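Local coordinates for iron-sulfur cluster co-chaperone protein HscB (Homo sapiens, PDB 3BVO) that acts as a J-type co-chaperone in mitochondrial iron-sulfur cluster assembly, working with ISCU and HSPA9 and serving the delivery of clusters to the succinate dehydrogenase subunit SDHB, at residues Val160-Val171 and Ile186-Glu197. Sequence-based numbering, arbitrary orientation.
Sequences VKAKQKEFTDNV and ILTKMRYFSNIE
Segments 160-171 and 186-197, parts of helices 150-176 and 180-203, run antiparallel, their axes 9.9 Å apart at closest approach and their directions 158° apart, with V160 lying beside F193 at one end and V171 beside I186 at the other. In the middle F167 and F193 meet as a T-shaped pair: the CE2 edge of F167 points at the face of F193, toward its rim, with ring centroids 5.7 Å apart and planes at 82°. Both rings act as knobs. F167 fits among I186, K189, M190 and F193, and the extended chain of K189 lays its aliphatic part against it, CB over one face and CD 3.6 Å from F167 CZ. F193 in turn sits among V160, K163, Q164 and F167, where K163 offers its CB and CG carbons to F193 CE2. Q164 is a third knob, and a polar one: with CG anti to the carbonyl carbon and a bend at chi2, its amide passes F193 CB and NE2 donates a hydrogen bond to E197 OE1 at 2.9 Å. The carboxylate receives it on the anti lone pair, its plane turned 69° from the amide. E197 also rests its CG on V160 CG1 at 3.5 Å, while K161 NZ stays 4.1 Å from E197 OE2, too far for a salt bridge. An alanine in place of E197 would probably leave the Q164 amide without its acceptor and V160 CG1 without its aliphatic neighbour. Toward the other end, V171 CG2 packs on L187 CG at 3.7 Å. L107 of helix 106-116 lies against M190, and L111 and L114 against L187. This is knobs-into-holes packing in an antiparallel helical hairpin, which helix 131-146, through F133, I137 and I140, completes as a three-helix bundle in the C-terminal domain of HscB.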
ATOM      1  N   VAL A 160      -1.549 -20.513  -9.020  1.00 67.93           N
ATOM      2  CA  VAL A 160      -1.322 -19.089  -8.800  1.00 67.95           C
ATOM      3  C   VAL A 160      -1.163 -18.719  -7.323  1.00 68.78           C
ATOM      4  O   VAL A 160      -0.299 -17.916  -6.972  1.00 69.16           O
ATOM      5  CB  VAL A 160      -2.456 -18.246  -9.412  1.00 67.77           C
ATOM      6  CG1 VAL A 160      -2.547 -16.884  -8.740  1.00 68.51           C
ATOM      7  CG2 VAL A 160      -2.263 -18.094 -10.907  1.00 63.56           C
ATOM      8  N   LYS A 161      -1.989 -19.304  -6.462  1.00 69.46           N
ATOM      9  CA  LYS A 161      -1.978 -18.939  -5.045  1.00 69.64           C
ATOM     10  C   LYS A 161      -0.798 -19.575  -4.323  1.00 69.36           C
ATOM     11  O   LYS A 161      -0.218 -18.975  -3.406  1.00 69.52           O
ATOM     12  CB  LYS A 161      -3.320 -19.261  -4.372  1.00 69.93           C
ATOM     13  CG  LYS A 161      -4.537 -18.647  -5.110  1.00 74.00           C
ATOM     14  CD  LYS A 161      -5.638 -18.133  -4.186  1.00 76.64           C
ATOM     15  CE  LYS A 161      -5.368 -16.699  -3.748  1.00 81.69           C
ATOM     16  NZ  LYS A 161      -6.576 -16.089  -3.141  1.00 84.48           N
ATOM     17  N   ALA A 162      -0.432 -20.777  -4.761  1.00 69.04           N
ATOM     18  CA  ALA A 162       0.755 -21.457  -4.260  1.00 69.41           C
ATOM     19  C   ALA A 162       2.015 -20.644  -4.553  1.00 70.16           C
ATOM     20  O   ALA A 162       2.918 -20.575  -3.717  1.00 70.45           O
ATOM     21  CB  ALA A 162       0.860 -22.845  -4.860  1.00 69.47           C
ATOM     22  N   LYS A 163       2.068 -20.030  -5.736  1.00 70.44           N
ATOM     23  CA  LYS A 163       3.178 -19.159  -6.101  1.00 71.00           C
ATOM     24  C   LYS A 163       3.130 -17.901  -5.253  1.00 71.72           C
ATOM     25  O   LYS A 163       4.166 -17.439  -4.753  1.00 72.30           O
ATOM     26  CB  LYS A 163       3.133 -18.770  -7.583  1.00 70.76           C
ATOM     27  CG  LYS A 163       3.204 -19.916  -8.567  1.00 76.30           C
ATOM     28  CD  LYS A 163       4.622 -20.363  -8.895  1.00 82.88           C
ATOM     29  CE  LYS A 163       4.553 -21.549  -9.856  1.00 87.89           C
ATOM     30  NZ  LYS A 163       5.851 -22.252 -10.007  1.00 93.76           N
ATOM     31  N   GLN A 164       1.929 -17.344  -5.092  1.00 71.77           N
ATOM     32  CA  GLN A 164       1.763 -16.107  -4.327  1.00 71.88           C
ATOM     33  C   GLN A 164       2.308 -16.232  -2.906  1.00 72.89           C
ATOM     34  O   GLN A 164       2.969 -15.316  -2.414  1.00 73.04           O
ATOM     35  CB  GLN A 164       0.310 -15.634  -4.302  1.00 70.70           C
ATOM     36  CG  GLN A 164      -0.158 -14.917  -5.558  1.00 69.39           C
ATOM     37  CD  GLN A 164       0.585 -13.610  -5.841  1.00 79.93           C
ATOM     38  OE1 GLN A 164       1.737 -13.427  -5.441  1.00 90.66           O
ATOM     39  NE2 GLN A 164      -0.067 -12.700  -6.556  1.00 79.60           N
ATOM     40  N   LYS A 165       2.043 -17.372  -2.266  1.00 73.29           N
ATOM     41  CA  LYS A 165       2.537 -17.622  -0.920  1.00 73.16           C
ATOM     42  C   LYS A 165       4.047 -17.692  -0.945  1.00 73.76           C
ATOM     43  O   LYS A 165       4.702 -16.963  -0.216  1.00 75.16           O
ATOM     44  CB  LYS A 165       1.947 -18.893  -0.323  1.00 72.46           C
ATOM     45  CG  LYS A 165       2.291 -19.071   1.142  1.00 73.58           C
ATOM     46  CD  LYS A 165       1.671 -20.339   1.708  1.00 79.73           C
ATOM     47  CE  LYS A 165       2.125 -20.617   3.141  1.00 82.02           C
ATOM     48  NZ  LYS A 165       1.359 -21.762   3.745  1.00 82.70           N
ATOM     49  N   GLU A 166       4.594 -18.552  -1.795  1.00 73.78           N
ATOM     50  CA  GLU A 166       6.045 -18.661  -1.967  1.00 74.35           C
ATOM     51  C   GLU A 166       6.688 -17.266  -2.138  1.00 72.77           C
ATOM     52  O   GLU A 166       7.706 -16.950  -1.518  1.00 72.10           O
ATOM     53  CB  GLU A 166       6.354 -19.575  -3.161  1.00 73.91           C
ATOM     54  CG  GLU A 166       7.814 -19.965  -3.345  1.00 75.91           C
ATOM     55  CD  GLU A 166       8.092 -20.582  -4.729  1.00 76.96           C
ATOM     56  OE1 GLU A 166       9.141 -20.238  -5.332  1.00 84.96           O
ATOM     57  OE2 GLU A 166       7.271 -21.400  -5.219  1.00 79.81           O
ATOM     58  N   PHE A 167       6.071 -16.422  -2.954  1.00 71.62           N
ATOM     59  CA  PHE A 167       6.649 -15.124  -3.218  1.00 71.96           C
ATOM     60  C   PHE A 167       6.601 -14.221  -2.005  1.00 72.30           C
ATOM     61  O   PHE A 167       7.542 -13.477  -1.774  1.00 74.30           O
ATOM     62  CB  PHE A 167       5.970 -14.425  -4.397  1.00 72.87           C
ATOM     63  CG  PHE A 167       6.374 -14.956  -5.734  1.00 74.88           C
ATOM     64  CD1 PHE A 167       7.653 -15.442  -5.952  1.00 76.44           C
ATOM     65  CD2 PHE A 167       5.475 -14.952  -6.783  1.00 77.08           C
ATOM     66  CE1 PHE A 167       8.011 -15.932  -7.180  1.00 76.74           C
ATOM     67  CE2 PHE A 167       5.830 -15.433  -8.017  1.00 73.55           C
ATOM     68  CZ  PHE A 167       7.096 -15.925  -8.214  1.00 75.46           C
ATOM     69  N   THR A 168       5.503 -14.259  -1.255  1.00 70.92           N
ATOM     70  CA  THR A 168       5.363 -13.447  -0.067  1.00 69.60           C
ATOM     71  C   THR A 168       6.427 -13.821   0.949  1.00 70.06           C
ATOM     72  O   THR A 168       7.139 -12.945   1.437  1.00 71.26           O
ATOM     73  CB  THR A 168       3.978 -13.574   0.518  1.00 69.73           C
ATOM     74  OG1 THR A 168       3.056 -12.951  -0.375  1.00 73.88           O
ATOM     75  CG2 THR A 168       3.886 -12.872   1.864  1.00 71.62           C
ATOM     76  N   ASP A 169       6.560 -15.115   1.239  1.00 69.67           N
ATOM     77  CA  ASP A 169       7.644 -15.616   2.088  1.00 69.74           C
ATOM     78  C   ASP A 169       8.990 -15.058   1.627  1.00 69.95           C
ATOM     79  O   ASP A 169       9.785 -14.579   2.432  1.00 70.50           O
ATOM     80  CB  ASP A 169       7.730 -17.145   2.043  1.00 69.82           C
ATOM     81  CG  ASP A 169       6.492 -17.840   2.580  1.00 73.04           C
ATOM     82  OD1 ASP A 169       5.540 -17.172   3.038  1.00 75.88           O
ATOM     83  OD2 ASP A 169       6.476 -19.090   2.536  1.00 78.95           O
ATOM     84  N   ASN A 170       9.242 -15.132   0.328  1.00 69.51           N
ATOM     85  CA  ASN A 170      10.534 -14.754  -0.211  1.00 70.47           C
ATOM     86  C   ASN A 170      10.848 -13.291  -0.023  1.00 71.04           C
ATOM     87  O   ASN A 170      11.940 -12.931   0.441  1.00 71.99           O
ATOM     88  CB  ASN A 170      10.619 -15.107  -1.694  1.00 70.48           C
ATOM     89  CG  ASN A 170      10.709 -16.587  -1.925  1.00 71.81           C
ATOM     90  OD1 ASN A 170      10.771 -17.372  -0.978  1.00 71.42           O
ATOM     91  ND2 ASN A 170      10.709 -16.985  -3.186  1.00 76.04           N
ATOM     92  N   VAL A 171       9.889 -12.451  -0.401  1.00 70.25           N
ATOM     93  CA  VAL A 171      10.062 -11.011  -0.324  1.00 68.60           C
ATOM     94  C   VAL A 171      10.136 -10.574   1.151  1.00 67.21           C
ATOM     95  O   VAL A 171      10.810  -9.601   1.471  1.00 66.48           O
ATOM     96  CB  VAL A 171       8.969 -10.259  -1.128  1.00 67.58           C
ATOM     97  CG1 VAL A 171       7.694 -10.142  -0.340  1.00 65.92           C
ATOM     98  CG2 VAL A 171       9.449  -8.879  -1.507  1.00 70.00           C
ATOM     99  N   ILE A 186      11.377  -9.954  -6.837  1.00 68.45           N
ATOM    100  CA  ILE A 186      10.180 -10.701  -6.473  1.00 68.09           C
ATOM    101  C   ILE A 186       8.912  -9.867  -6.562  1.00 69.35           C
ATOM    102  O   ILE A 186       7.896 -10.363  -7.036  1.00 70.50           O
ATOM    103  CB  ILE A 186      10.289 -11.304  -5.084  1.00 67.65           C
ATOM    104  CG1 ILE A 186      11.663 -11.960  -4.903  1.00 66.77           C
ATOM    105  CG2 ILE A 186       9.184 -12.303  -4.875  1.00 67.86           C
ATOM    106  CD1 ILE A 186      11.939 -12.431  -3.511  1.00 67.94           C
ATOM    107  N   LEU A 187       8.961  -8.603  -6.141  1.00 69.12           N
ATOM    108  CA  LEU A 187       7.764  -7.765  -6.210  1.00 68.27           C
ATOM    109  C   LEU A 187       7.330  -7.530  -7.645  1.00 68.69           C
ATOM    110  O   LEU A 187       6.138  -7.506  -7.927  1.00 69.75           O
ATOM    111  CB  LEU A 187       7.920  -6.454  -5.436  1.00 67.55           C
ATOM    112  CG  LEU A 187       7.822  -6.602  -3.905  1.00 66.13           C
ATOM    113  CD1 LEU A 187       8.474  -5.435  -3.209  1.00 65.19           C
ATOM    114  CD2 LEU A 187       6.391  -6.777  -3.389  1.00 63.03           C
ATOM    115  N   THR A 188       8.283  -7.390  -8.560  1.00 68.68           N
ATOM    116  CA  THR A 188       7.932  -7.284  -9.978  1.00 69.55           C
ATOM    117  C   THR A 188       7.235  -8.557 -10.453  1.00 69.77           C
ATOM    118  O   THR A 188       6.421  -8.519 -11.370  1.00 69.58           O
ATOM    119  CB  THR A 188       9.161  -6.969 -10.895  1.00 69.68           C
ATOM    120  OG1 THR A 188       9.840  -5.811 -10.412  1.00 70.50           O
ATOM    121  CG2 THR A 188       8.719  -6.671 -12.314  1.00 67.14           C
ATOM    122  N   LYS A 189       7.556  -9.683  -9.823  1.00 70.47           N
ATOM    123  CA  LYS A 189       6.913 -10.940 -10.167  1.00 71.38           C
ATOM    124  C   LYS A 189       5.509 -10.932  -9.632  1.00 72.92           C
ATOM    125  O   LYS A 189       4.571 -11.256 -10.331  1.00 72.61           O
ATOM    126  CB  LYS A 189       7.680 -12.143  -9.616  1.00 70.89           C
ATOM    127  CG  LYS A 189       8.943 -12.494 -10.382  1.00 68.58           C
ATOM    128  CD  LYS A 189       9.513 -13.805  -9.897  1.00 66.67           C
ATOM    129  CE  LYS A 189      10.901 -14.059 -10.456  1.00 70.13           C
ATOM    130  NZ  LYS A 189      11.370 -15.420 -10.070  1.00 72.49           N
HETATM  131  N   MSE A 190       5.363 -10.532  -8.384  1.00 76.35           N
HETATM  132  CA  MSE A 190       4.056 -10.542  -7.758  1.00 80.72           C
HETATM  133  C   MSE A 190       3.071  -9.670  -8.519  1.00 79.30           C
HETATM  134  O   MSE A 190       1.860  -9.923  -8.493  1.00 79.89           O
HETATM  135  CB  MSE A 190       4.151 -10.097  -6.315  1.00 79.31           C
HETATM  136  CG  MSE A 190       4.763 -11.132  -5.409  1.00 79.29           C
HETATM  137 SE   MSE A 190       5.098 -10.368  -3.630  1.00 89.39          SE
HETATM  138  CE  MSE A 190       3.362  -9.487  -3.312  1.00 69.66           C
ATOM    139  N   ARG A 191       3.585  -8.664  -9.216  1.00 77.52           N
ATOM    140  CA  ARG A 191       2.715  -7.834 -10.021  1.00 77.14           C
ATOM    141  C   ARG A 191       2.031  -8.672 -11.121  1.00 77.14           C
ATOM    142  O   ARG A 191       0.811  -8.562 -11.321  1.00 76.88           O
ATOM    143  CB  ARG A 191       3.454  -6.622 -10.591  1.00 76.75           C
ATOM    144  CG  ARG A 191       2.565  -5.386 -10.639  1.00 78.12           C
ATOM    145  CD  ARG A 191       3.138  -4.262 -11.471  1.00 83.45           C
ATOM    146  NE  ARG A 191       4.565  -4.106 -11.238  1.00 88.05           N
ATOM    147  CZ  ARG A 191       5.218  -2.949 -11.228  1.00 89.57           C
ATOM    148  NH1 ARG A 191       6.528  -2.942 -11.005  1.00 91.96           N
ATOM    149  NH2 ARG A 191       4.575  -1.806 -11.424  1.00 88.20           N
ATOM    150  N   TYR A 192       2.809  -9.524 -11.797  1.00 76.17           N
ATOM    151  CA  TYR A 192       2.265 -10.442 -12.796  1.00 74.93           C
ATOM    152  C   TYR A 192       1.130 -11.281 -12.254  1.00 74.15           C
ATOM    153  O   TYR A 192       0.019 -11.269 -12.791  1.00 74.57           O
ATOM    154  CB  TYR A 192       3.347 -11.339 -13.384  1.00 74.60           C
ATOM    155  CG  TYR A 192       4.183 -10.614 -14.408  1.00 80.86           C
ATOM    156  CD1 TYR A 192       3.756 -10.499 -15.744  1.00 81.50           C
ATOM    157  CD2 TYR A 192       5.397 -10.018 -14.049  1.00 81.09           C
ATOM    158  CE1 TYR A 192       4.533  -9.812 -16.692  1.00 80.77           C
ATOM    159  CE2 TYR A 192       6.177  -9.335 -14.989  1.00 79.28           C
ATOM    160  CZ  TYR A 192       5.739  -9.234 -16.300  1.00 78.40           C
ATOM    161  OH  TYR A 192       6.511  -8.559 -17.217  1.00 82.08           O
ATOM    162  N   PHE A 193       1.394 -11.993 -11.172  1.00 72.84           N
ATOM    163  CA  PHE A 193       0.391 -12.890 -10.646  1.00 72.29           C
ATOM    164  C   PHE A 193      -0.870 -12.187 -10.174  1.00 72.39           C
ATOM    165  O   PHE A 193      -1.940 -12.766 -10.276  1.00 73.27           O
ATOM    166  CB  PHE A 193       0.982 -13.826  -9.598  1.00 72.42           C
ATOM    167  CG  PHE A 193       1.809 -14.928 -10.194  1.00 72.51           C
ATOM    168  CD1 PHE A 193       2.977 -14.639 -10.906  1.00 73.78           C
ATOM    169  CD2 PHE A 193       1.417 -16.248 -10.073  1.00 69.73           C
ATOM    170  CE1 PHE A 193       3.741 -15.650 -11.487  1.00 70.83           C
ATOM    171  CE2 PHE A 193       2.179 -17.266 -10.649  1.00 72.68           C
ATOM    172  CZ  PHE A 193       3.346 -16.963 -11.356  1.00 71.51           C
ATOM    173  N   SER A 194      -0.762 -10.941  -9.708  1.00 72.07           N
ATOM    174  CA  SER A 194      -1.950 -10.150  -9.346  1.00 71.47           C
ATOM    175  C   SER A 194      -2.866  -9.944 -10.530  1.00 71.64           C
ATOM    176  O   SER A 194      -4.067 -10.182 -10.435  1.00 72.58           O
ATOM    177  CB  SER A 194      -1.561  -8.796  -8.793  1.00 71.18           C
ATOM    178  OG  SER A 194      -0.950  -8.967  -7.539  1.00 78.05           O
ATOM    179  N   ASN A 195      -2.302  -9.496 -11.646  1.00 71.23           N
ATOM    180  CA  ASN A 195      -3.049  -9.440 -12.889  1.00 71.43           C
ATOM    181  C   ASN A 195      -3.739 -10.775 -13.196  1.00 70.33           C
ATOM    182  O   ASN A 195      -4.951 -10.831 -13.367  1.00 69.63           O
ATOM    183  CB  ASN A 195      -2.137  -9.021 -14.038  1.00 72.08           C
ATOM    184  CG  ASN A 195      -1.649  -7.602 -13.898  1.00 77.71           C
ATOM    185  OD1 ASN A 195      -0.573  -7.253 -14.386  1.00 84.05           O
ATOM    186  ND2 ASN A 195      -2.440  -6.765 -13.229  1.00 80.55           N
ATOM    187  N   ILE A 196      -2.968 -11.851 -13.220  1.00 69.86           N
ATOM    188  CA  ILE A 196      -3.525 -13.148 -13.526  1.00 70.04           C
ATOM    189  C   ILE A 196      -4.657 -13.459 -12.570  1.00 69.25           C
ATOM    190  O   ILE A 196      -5.670 -14.035 -12.973  1.00 69.80           O
ATOM    191  CB  ILE A 196      -2.462 -14.256 -13.507  1.00 70.12           C
ATOM    192  CG1 ILE A 196      -1.430 -14.001 -14.609  1.00 73.01           C
ATOM    193  CG2 ILE A 196      -3.106 -15.606 -13.727  1.00 69.31           C
ATOM    194  CD1 ILE A 196      -0.218 -14.937 -14.577  1.00 71.40           C
ATOM    195  N   GLU A 197      -4.504 -13.050 -11.316  1.00 68.00           N
ATOM    196  CA  GLU A 197      -5.538 -13.301 -10.323  1.00 67.51           C
ATOM    197  C   GLU A 197      -6.809 -12.581 -10.694  1.00 66.98           C
ATOM    198  O   GLU A 197      -7.901 -13.156 -10.633  1.00 66.05           O
ATOM    199  CB  GLU A 197      -5.099 -12.839  -8.947  1.00 67.51           C
ATOM    200  CG  GLU A 197      -4.061 -13.716  -8.304  1.00 71.48           C
ATOM    201  CD  GLU A 197      -4.006 -13.528  -6.806  1.00 77.09           C
ATOM    202  OE1 GLU A 197      -2.909 -13.219  -6.283  1.00 74.89           O
ATOM    203  OE2 GLU A 197      -5.073 -13.686  -6.156  1.00 88.26           O
TER